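N-acetylneuraminate lyase (Fusobacterium nucleatum subsp. nucleatum ATCC 25586, PDB 5ZKA) belongs to the dihydrodipicolinate synthetase family and is a lyase built on a TIM barrel of eight parallel strands. Local coordinates at residues 162-166 with 189-194; 136-140 with 168-174; 18-22 with 197-201. All coordinates share one frame; numbering follows the deposited sequence.

Contact 1: residues 162-166 with 189-194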
loop_
_atom_site.group_PDB
_atom_site.type_symbol
_atom_site.label_atom_id
_atom_site.label_comp_id
_atom_site.label_asym_id
_atom_site.label_seq_id
_atom_site.Cartn_x
_atom_site.Cartn_y
_atom_site.Cartn_z
ATOM N N LEU A 162 11.909 0.012 11.004
ATOM C CA LEU A 162 11.795 1.418 11.380
ATOM C C LEU A 162 12.964 1.861 12.253
ATOM O O LEU A 162 13.518 2.949 12.051
ATOM C CB LEU A 162 10.461 1.666 12.083
ATOM C CG LEU A 162 10.130 3.084 12.541
ATOM C CD1 LEU A 162 10.071 4.054 11.363
ATOM C CD2 LEU A 162 8.805 3.055 13.298
ATOM N N SER A 163 13.371 1.031 13.217
ATOM C CA SER A 163 14.518 1.394 14.054
ATOM C C SER A 163 15.820 1.397 13.261
ATOM O O SER A 163 16.751 2.146 13.586
ATOM C CB SER A 163 14.641 0.433 15.234
ATOM O OG SER A 163 14.768 -0.903 14.775
ATOM N N GLN A 164 15.910 0.561 12.230
ATOM C CA GLN A 164 17.096 0.576 11.382
ATOM C C GLN A 164 17.169 1.864 10.560
ATOM O O GLN A 164 18.243 2.467 10.443
ATOM C CB GLN A 164 17.095 -0.670 10.500
ATOM C CG GLN A 164 17.307 -1.949 11.324
ATOM C CD GLN A 164 17.202 -3.218 10.507
ATOM O OE1 GLN A 164 16.571 -3.248 9.451
ATOM N NE2 GLN A 164 17.852 -4.276 10.986
ATOM N N PHE A 165 16.039 2.322 10.002
ATOM C CA PHE A 165 16.037 3.636 9.358
ATOM C C PHE A 165 16.483 4.716 10.337
ATOM O O PHE A 165 17.247 5.619 9.976
ATOM C CB PHE A 165 14.648 3.976 8.804
ATOM C CG PHE A 165 14.373 3.407 7.441
ATOM C CD1 PHE A 165 15.090 3.830 6.328
ATOM C CD2 PHE A 165 13.387 2.443 7.270
ATOM C CE1 PHE A 165 14.830 3.303 5.065
ATOM C CE2 PHE A 165 13.114 1.913 6.015
ATOM C CZ PHE A 165 13.848 2.343 4.906
ATOM N N GLY A 166 16.018 4.638 11.585
ATOM C CA GLY A 166 16.442 5.607 12.586
ATOM C C GLY A 166 17.942 5.636 12.792
ATOM O O GLY A 166 18.530 6.708 12.953
ATOM N N ARG A 189 4.849 5.275 9.027
ATOM C CA ARG A 189 5.664 5.298 10.246
ATOM C C ARG A 189 6.982 6.031 10.021
ATOM O O ARG A 189 7.437 6.777 10.894
ATOM C CB ARG A 189 5.940 3.871 10.736
ATOM C CG ARG A 189 4.721 3.111 11.280
ATOM C CD ARG A 189 4.369 3.558 12.697
ATOM N NE ARG A 189 3.508 4.738 12.679
ATOM C CZ ARG A 189 3.282 5.501 13.738
ATOM N NH1 ARG A 189 3.846 5.212 14.904
ATOM N NH2 ARG A 189 2.500 6.564 13.633
ATOM N N VAL A 190 7.606 5.831 8.858
ATOM C CA VAL A 190 8.842 6.551 8.536
ATOM C C VAL A 190 8.564 8.045 8.403
ATOM O O VAL A 190 9.325 8.874 8.910
ATOM C CB VAL A 190 9.467 5.972 7.253
ATOM C CG1 VAL A 190 10.656 6.824 6.803
ATOM C CG2 VAL A 190 9.908 4.522 7.502
ATOM N N ARG A 191 7.453 8.405 7.742
ATOM C CA ARG A 191 7.088 9.816 7.607
ATOM C C ARG A 191 6.901 10.472 8.965
ATOM O O ARG A 191 7.360 11.599 9.188
ATOM C CB ARG A 191 5.808 9.965 6.770
ATOM C CG ARG A 191 5.224 11.387 6.749
ATOM C CD ARG A 191 5.990 12.348 5.821
ATOM N NE ARG A 191 7.362 12.586 6.285
ATOM C CZ ARG A 191 8.344 13.032 5.511
ATOM N NH1 ARG A 191 8.103 13.308 4.231
ATOM N NH2 ARG A 191 9.573 13.185 6.016
ATOM N N LYS A 192 6.228 9.780 9.893
ATOM C CA LYS A 192 5.998 10.369 11.209
ATOM C C LYS A 192 7.277 10.443 12.027
ATOM O O LYS A 192 7.506 11.427 12.735
ATOM C CB LYS A 192 4.942 9.579 11.983
ATOM C CG LYS A 192 4.497 10.306 13.259
ATOM C CD LYS A 192 4.345 9.375 14.436
ATOM C CE LYS A 192 4.469 10.135 15.752
ATOM N NZ LYS A 192 3.740 11.431 15.738
ATOM N N ALA A 193 8.117 9.411 11.953
ATOM C CA ALA A 193 9.297 9.361 12.809
ATOM C C ALA A 193 10.395 10.321 12.367
ATOM O O ALA A 193 11.220 10.727 13.194
ATOM C CB ALA A 193 9.856 7.940 12.840
ATOM N N PHE A 194 10.445 10.671 11.085
ATOM C CA PHE A 194 11.539 11.465 10.518
ATOM C C PHE A 194 10.960 12.609 9.690
ATOM O O PHE A 194 11.094 12.633 8.462
ATOM C CB PHE A 194 12.456 10.574 9.679
ATOM C CG PHE A 194 12.811 9.273 10.360
ATOM C CD1 PHE A 194 13.649 9.262 11.473
ATOM C CD2 PHE A 194 12.301 8.072 9.901
ATOM C CE1 PHE A 194 13.965 8.072 12.117
ATOM C CE2 PHE A 194 12.608 6.880 10.540
ATOM C CZ PHE A 194 13.438 6.878 11.645
#

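Contact 2: residues 136-140 with 168-174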
loop_
_atom_site.group_PDB
_atom_site.type_symbol
_atom_site.label_atom_id
_atom_site.label_comp_id
_atom_site.label_asym_id
_atom_site.label_seq_id
_atom_site.Cartn_x
_atom_site.Cartn_y
_atom_site.Cartn_z
ATOM N N TYR A 136 26.837 2.699 4.092
ATOM C CA TYR A 136 26.299 4.040 3.886
ATOM C C TYR A 136 27.198 5.095 4.510
ATOM O O TYR A 136 27.516 6.109 3.878
ATOM C CB TYR A 136 24.889 4.131 4.458
ATOM C CG TYR A 136 23.866 3.538 3.513
ATOM C CD1 TYR A 136 23.666 4.090 2.246
ATOM C CD2 TYR A 136 23.122 2.418 3.873
ATOM C CE1 TYR A 136 22.735 3.547 1.365
ATOM C CE2 TYR A 136 22.193 1.872 3.005
ATOM C CZ TYR A 136 22.011 2.443 1.751
ATOM O OH TYR A 136 21.103 1.914 0.871
ATOM N N GLU A 137 27.623 4.873 5.753
ATOM C CA GLU A 137 28.438 5.879 6.422
ATOM C C GLU A 137 29.775 6.052 5.726
ATOM O O GLU A 137 30.316 7.164 5.701
ATOM C CB GLU A 137 28.637 5.509 7.893
ATOM C CG GLU A 137 27.325 5.272 8.622
ATOM C CD GLU A 137 27.209 6.052 9.907
ATOM O OE1 GLU A 137 27.577 5.506 10.969
ATOM O OE2 GLU A 137 26.737 7.208 9.851
ATOM N N THR A 138 30.314 4.970 5.157
ATOM C CA THR A 138 31.598 5.054 4.473
ATOM C C THR A 138 31.487 5.886 3.199
ATOM O O THR A 138 32.347 6.728 2.921
ATOM C CB THR A 138 32.123 3.648 4.161
ATOM O OG1 THR A 138 32.402 2.946 5.384
ATOM C CG2 THR A 138 33.380 3.707 3.304
ATOM N N ILE A 139 30.433 5.668 2.410
ATOM C CA ILE A 139 30.281 6.472 1.202
ATOM C C ILE A 139 30.155 7.945 1.562
ATOM O O ILE A 139 30.754 8.812 0.913
ATOM C CB ILE A 139 29.080 5.983 0.370
ATOM C CG1 ILE A 139 29.255 4.502 0.006
ATOM C CG2 ILE A 139 28.931 6.847 -0.887
ATOM C CD1 ILE A 139 27.991 3.839 -0.568
ATOM N N VAL A 140 29.367 8.255 2.595
ATOM C CA VAL A 140 29.188 9.648 3.006
ATOM C C VAL A 140 30.512 10.231 3.481
ATOM O O VAL A 140 30.947 11.298 3.024
ATOM C CB VAL A 140 28.104 9.744 4.094
ATOM C CG1 VAL A 140 28.077 11.135 4.706
ATOM C CG2 VAL A 140 26.742 9.371 3.517
ATOM N N LEU A 168 20.304 4.853 10.559
ATOM C CA LEU A 168 20.901 5.527 9.411
ATOM C C LEU A 168 20.633 7.026 9.456
ATOM O O LEU A 168 21.539 7.834 9.223
ATOM C CB LEU A 168 20.369 4.920 8.113
ATOM C CG LEU A 168 20.722 3.441 7.933
ATOM C CD1 LEU A 168 20.049 2.871 6.695
ATOM C CD2 LEU A 168 22.237 3.240 7.864
ATOM N N PHE A 169 19.399 7.421 9.788
ATOM C CA PHE A 169 19.041 8.834 9.773
ATOM C C PHE A 169 19.679 9.641 10.901
ATOM O O PHE A 169 19.515 10.867 10.901
ATOM C CB PHE A 169 17.523 8.990 9.829
ATOM C CG PHE A 169 16.837 8.746 8.513
ATOM C CD1 PHE A 169 17.399 9.184 7.320
ATOM C CD2 PHE A 169 15.610 8.095 8.473
ATOM C CE1 PHE A 169 16.751 8.973 6.113
ATOM C CE2 PHE A 169 14.956 7.872 7.273
ATOM C CZ PHE A 169 15.520 8.308 6.092
ATOM N N GLU A 170 20.401 9.026 11.847
ATOM C CA GLU A 170 21.162 9.837 12.797
ATOM C C GLU A 170 22.309 10.577 12.121
ATOM O O GLU A 170 22.765 11.604 12.641
ATOM C CB GLU A 170 21.709 8.978 13.945
ATOM C CG GLU A 170 20.742 7.929 14.438
ATOM C CD GLU A 170 21.219 7.186 15.669
ATOM O OE1 GLU A 170 20.362 6.588 16.358
ATOM O OE2 GLU A 170 22.438 7.194 15.951
ATOM N N ASN A 171 22.780 10.078 10.980
ATOM C CA ASN A 171 23.781 10.779 10.183
ATOM C C ASN A 171 23.129 11.981 9.494
ATOM O O ASN A 171 22.205 11.820 8.689
ATOM C CB ASN A 171 24.385 9.812 9.162
ATOM C CG ASN A 171 25.638 10.361 8.485
ATOM O OD1 ASN A 171 25.707 11.537 8.122
ATOM N ND2 ASN A 171 26.623 9.490 8.279
ATOM N N GLU A 172 23.612 13.190 9.805
ATOM C CA GLU A 172 22.984 14.398 9.272
ATOM C C GLU A 172 23.100 14.515 7.755
ATOM O O GLU A 172 22.345 15.280 7.146
ATOM C CB GLU A 172 23.587 15.638 9.936
ATOM C CG GLU A 172 25.116 15.611 10.027
ATOM C CD GLU A 172 25.625 15.178 11.397
ATOM O OE1 GLU A 172 25.974 16.066 12.205
ATOM O OE2 GLU A 172 25.679 13.952 11.663
ATOM N N LYS A 173 24.023 13.790 7.126
ATOM C CA LYS A 173 24.167 13.841 5.677
ATOM C C LYS A 173 23.376 12.754 4.959
ATOM O O LYS A 173 23.346 12.747 3.721
ATOM C CB LYS A 173 25.647 13.752 5.282
ATOM C CG LYS A 173 26.405 15.065 5.505
ATOM C CD LYS A 173 27.745 15.071 4.784
ATOM C CE LYS A 173 28.474 16.376 5.007
ATOM N NZ LYS A 173 29.805 16.371 4.339
ATOM N N ILE A 174 22.746 11.837 5.689
ATOM C CA ILE A 174 21.828 10.878 5.096
ATOM C C ILE A 174 20.455 11.536 5.165
ATOM O O ILE A 174 19.788 11.500 6.200
ATOM C CB ILE A 174 21.871 9.524 5.805
ATOM C CG1 ILE A 174 23.259 8.888 5.627
ATOM C CG2 ILE A 174 20.808 8.602 5.257
ATOM C CD1 ILE A 174 23.461 7.579 6.403
HETATM O O HOH W 1 29.503 9.327 7.339
#

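Contact 3: residues 18-22 with 197-201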
loop_
_atom_site.group_PDB
_atom_site.type_symbol
_atom_site.label_atom_id
_atom_site.label_comp_id
_atom_site.label_asym_id
_atom_site.label_seq_id
_atom_site.Cartn_x
_atom_site.Cartn_y
_atom_site.Cartn_z
ATOM N N MET A 18 14.898 19.864 -2.969
ATOM C CA MET A 18 14.966 18.632 -3.737
ATOM C C MET A 18 13.610 17.976 -3.962
ATOM O O MET A 18 13.562 16.903 -4.568
ATOM C CB MET A 18 15.895 17.638 -3.047
ATOM C CG MET A 18 17.333 18.087 -2.976
ATOM S SD MET A 18 18.360 16.684 -2.523
ATOM C CE MET A 18 17.816 15.477 -3.733
ATOM N N LYS A 19 12.516 18.579 -3.496
ATOM C CA LYS A 19 11.202 17.968 -3.651
ATOM C C LYS A 19 10.820 17.874 -5.125
ATOM O O LYS A 19 11.311 18.634 -5.961
ATOM C CB LYS A 19 10.143 18.785 -2.911
ATOM C CG LYS A 19 10.362 18.886 -1.415
ATOM C CD LYS A 19 9.371 19.842 -0.763
ATOM C CE LYS A 19 8.500 19.123 0.258
ATOM N NZ LYS A 19 7.609 20.081 0.974
ATOM N N GLY A 20 9.932 16.929 -5.441
ATOM C CA GLY A 20 9.287 16.912 -6.741
ATOM C C GLY A 20 9.462 15.588 -7.455
ATOM O O GLY A 20 9.866 14.576 -6.869
ATOM N N ILE A 21 9.163 15.608 -8.754
ATOM C CA ILE A 21 9.104 14.410 -9.585
ATOM C C ILE A 21 10.437 14.234 -10.309
ATOM O O ILE A 21 10.859 15.119 -11.058
ATOM C CB ILE A 21 7.950 14.508 -10.594
ATOM C CG1 ILE A 21 6.624 14.786 -9.878
ATOM C CG2 ILE A 21 7.881 13.266 -11.453
ATOM C CD1 ILE A 21 6.166 13.667 -8.983
ATOM N N TYR A 22 11.091 13.092 -10.089
ATOM C CA TYR A 22 12.365 12.747 -10.722
ATOM C C TYR A 22 12.167 11.596 -11.703
ATOM O O TYR A 22 11.639 10.546 -11.326
ATOM C CB TYR A 22 13.405 12.293 -9.686
ATOM C CG TYR A 22 13.956 13.362 -8.776
ATOM C CD1 TYR A 22 13.141 13.998 -7.852
ATOM C CD2 TYR A 22 15.311 13.687 -8.798
ATOM C CE1 TYR A 22 13.639 14.968 -7.008
ATOM C CE2 TYR A 22 15.826 14.652 -7.948
ATOM C CZ TYR A 22 14.983 15.280 -7.049
ATOM O OH TYR A 22 15.464 16.237 -6.200
ATOM N N LYS A 197 13.369 14.496 7.128
ATOM C CA LYS A 197 14.040 13.799 6.037
ATOM C C LYS A 197 13.149 13.770 4.799
ATOM O O LYS A 197 11.925 13.919 4.879
ATOM C CB LYS A 197 14.418 12.368 6.453
ATOM C CG LYS A 197 15.299 12.289 7.699
ATOM C CD LYS A 197 16.759 12.667 7.427
ATOM C CE LYS A 197 17.559 12.720 8.724
ATOM N NZ LYS A 197 19.030 12.934 8.500
ATOM N N LEU A 198 13.781 13.583 3.641
ATOM C CA LEU A 198 13.047 13.471 2.385
ATOM C C LEU A 198 12.621 12.030 2.166
ATOM O O LEU A 198 13.412 11.107 2.341
ATOM C CB LEU A 198 13.911 13.914 1.204
ATOM C CG LEU A 198 14.388 15.363 1.257
ATOM C CD1 LEU A 198 15.628 15.517 0.404
ATOM C CD2 LEU A 198 13.273 16.269 0.744
ATOM N N ILE A 199 11.377 11.832 1.744
ATOM C CA ILE A 199 10.920 10.516 1.324
ATOM C C ILE A 199 10.430 10.624 -0.111
ATOM O O ILE A 199 9.519 11.407 -0.400
ATOM C CB ILE A 199 9.801 9.976 2.217
ATOM C CG1 ILE A 199 10.224 9.989 3.681
ATOM C CG2 ILE A 199 9.404 8.579 1.736
ATOM C CD1 ILE A 199 9.077 9.650 4.616
ATOM N N PHE A 200 11.014 9.821 -0.995
ATOM C CA PHE A 200 10.620 9.752 -2.395
ATOM C C PHE A 200 9.916 8.435 -2.682
ATOM O O PHE A 200 10.473 7.365 -2.434
ATOM C CB PHE A 200 11.840 9.888 -3.300
ATOM C CG PHE A 200 12.476 11.232 -3.222
ATOM C CD1 PHE A 200 11.916 12.314 -3.888
ATOM C CD2 PHE A 200 13.606 11.432 -2.449
ATOM C CE1 PHE A 200 12.492 13.563 -3.807
ATOM C CE2 PHE A 200 14.180 12.679 -2.364
ATOM C CZ PHE A 200 13.621 13.747 -3.046
ATOM N N ALA A 201 8.723 8.512 -3.263
ATOM C CA ALA A 201 8.028 7.298 -3.665
ATOM C C ALA A 201 8.711 6.670 -4.871
ATOM O O ALA A 201 9.040 7.364 -5.833
ATOM C CB ALA A 201 6.564 7.609 -3.995
#

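Contact 1: residues 162-166 with 189-194
Leu162 and Phe194 lie side by side, pointing opposite ways, and most of the apolar contact gathers round this pair. With CG anti to the backbone N (chi1 -179°), Leu162 sends its CD1 methyl among several partners: CD1 lies 3.9 Å from Val190 CG2 and also 3.9 Å from Phe194 CE2, with Ala193 CB a little farther off. The second methyl, CD2, rests 3.9 Å from Arg189 CB. Phe165 adds two touches, CB to Phe194 CE2 at 4.0 Å and its ring carbon CD2 to Val190 CG2 at 4.1 Å. The Phe194 ring has Ala193 CB over the centre of one face, and the methylene of Gly166 comes close, CA to Phe194 CZ being 3.4 Å.

A side-chain hydrogen bond lies within 189-194: Arg191 NH2 gives an N-H to Phe194 O (2.9 Å), nearly in the guanidinium plane, and holds the residue that leaves the helix; NH2 also bonds Lys197 O.

Helices 162-169 and 184-193 are successive outer helices of the TIM barrel, with strand 174-176 between them in the chain. The axes of 162-166 and 189-193 are 10.5 Å apart and cross at -39°. No hydrogen bond crosses between 162-166 and 189-194, which meet through apolar contact; the charges pair elsewhere, Arg191 with Asp216 and Arg189 with an acidic side chain of another protein chain.

Contact 2: residues 136-140 with 168-174
The carboxylate of Glu137 and the amide of Asn171 are flat groups that meet across this contact, their planes 71° apart. Asn171 ND2 approaches the anti side of Glu137 OE2, somewhat out of the carboxylate plane, and donates at 2.8 Å with an N-H...O angle of 152°. The Tyr136 ring meets both methyls of Leu168, CD1 and CD2, obliquely and chiefly through its atom CD2, at 4.2 Å from Leu168 CD2; its hydroxyl is engaged farther in, with the carbonyl of Ala119.

Three hydrogen bonds fix the Asn171 amide. Besides the one to Glu137, ND2 gives its second link to water 1, which in turn donates to Glu137 O at 2.8 Å, tying side chain and water to the same helical turn. OD1 accepts from Lys173 N at 3.0 Å, an Asx turn, set within a type I turn from Asn171 to Ile174. The amide's rotation is thus settled from both ends, and its CG stands anti to the backbone N (chi1 -168°), which places the amide beside Glu137.

Apolar contact continues beside this network. Val140 places CG1 3.6 Å from Lys173 CB and CG2 4.1 Å from Ile174 CG1; Tyr136 CB touches Ile174 CD1 at 4.2 Å. The Lys173 chain runs extended past Val140, and its ammonium reaches the carbonyl of Gly144.

Helix 129-143 is thereby joined to the link between helix 162-169 and strand 174-176. Strand 147-150 packs against both: Ile149 touches Tyr136 and Leu168, and Met147 packs on Val140. On the same helix as Val140, Ile139 touches Leu99 and Ala102 of helix 99-112.

Contact 3: residues 18-22 with 197-201
Tyr22 and Phe200 both carry CG anti to their carbonyl carbons (chi1 -71° and -66°), and these torsions bring the two rings together between the segments. The nearest ring atoms are Tyr22 CE1 and Phe200 CE1, 3.7 Å apart. With centroids separated by 5.3 Å and planes at 73°, the pair is oblique, and the side chains cross at a slant.

Backbone carbonyls complete the surroundings of the rings. Met18 O lies at the edge of the Phe200 ring, in its plane, 3.5 Å from CZ, so the oxygen faces the ring's C-H rim. Gly20 O is near the same rim, 4.2 Å from Phe200 CE1. Met18 O also accepts a hydrogen bond from Tyr22 OH at 2.6 Å, the hydroxyl coming from a little outside the carbonyl plane. This bond links the first and last residues of 18-22 and would restrain the phenol.

A second apolar patch lies beside the rings. Leu198 CD1 sits 4.1 Å from Met18 CB and 4.2 Å from Met18 SD, the two side chains running roughly perpendicular, with the thioether bent back at its last torsion. Lys19 brings only its aliphatic CG near Leu198 CD2.

Strand 217-220 stands between strands 20-24 and 200-201 in the sheet of the barrel; Gly20 and Tyr22 bond to it through their backbones. Ile91 of strand 89-93, two strands along from 20-24, touches Met18 and Tyr22. The segments meet without backbone pairing, through side chains and the carbonyls of Met18 and Gly20, in a buried apolar filling where one carbonyl, Met18 O, is satisfied by a phenol and bordered by aromatic hydrogens.

In the fold
Contact 3 is the buried one, its centre about 10 Å from the chain centre, filling the barrel interior at the starts of two strands; contacts 1 and 2 lie about 21 and 20 Å out, in the outer helical layer, and are only partly buried. Those two share helix 162-169 and touch where Phe194 meets Phe169. Their chemistry differs: contact 1 is apolar between helices, with charge reaching another chain, whereas contact 2 adds a carboxylate-amide-water network. Neither contact 1 nor contact 3 has a hydrogen bond between its segments. Lys197 connects all three, its carbonyl taking Arg191 NH2 of contact 1 and its ammonium bonding to Ile174 O of contact 2.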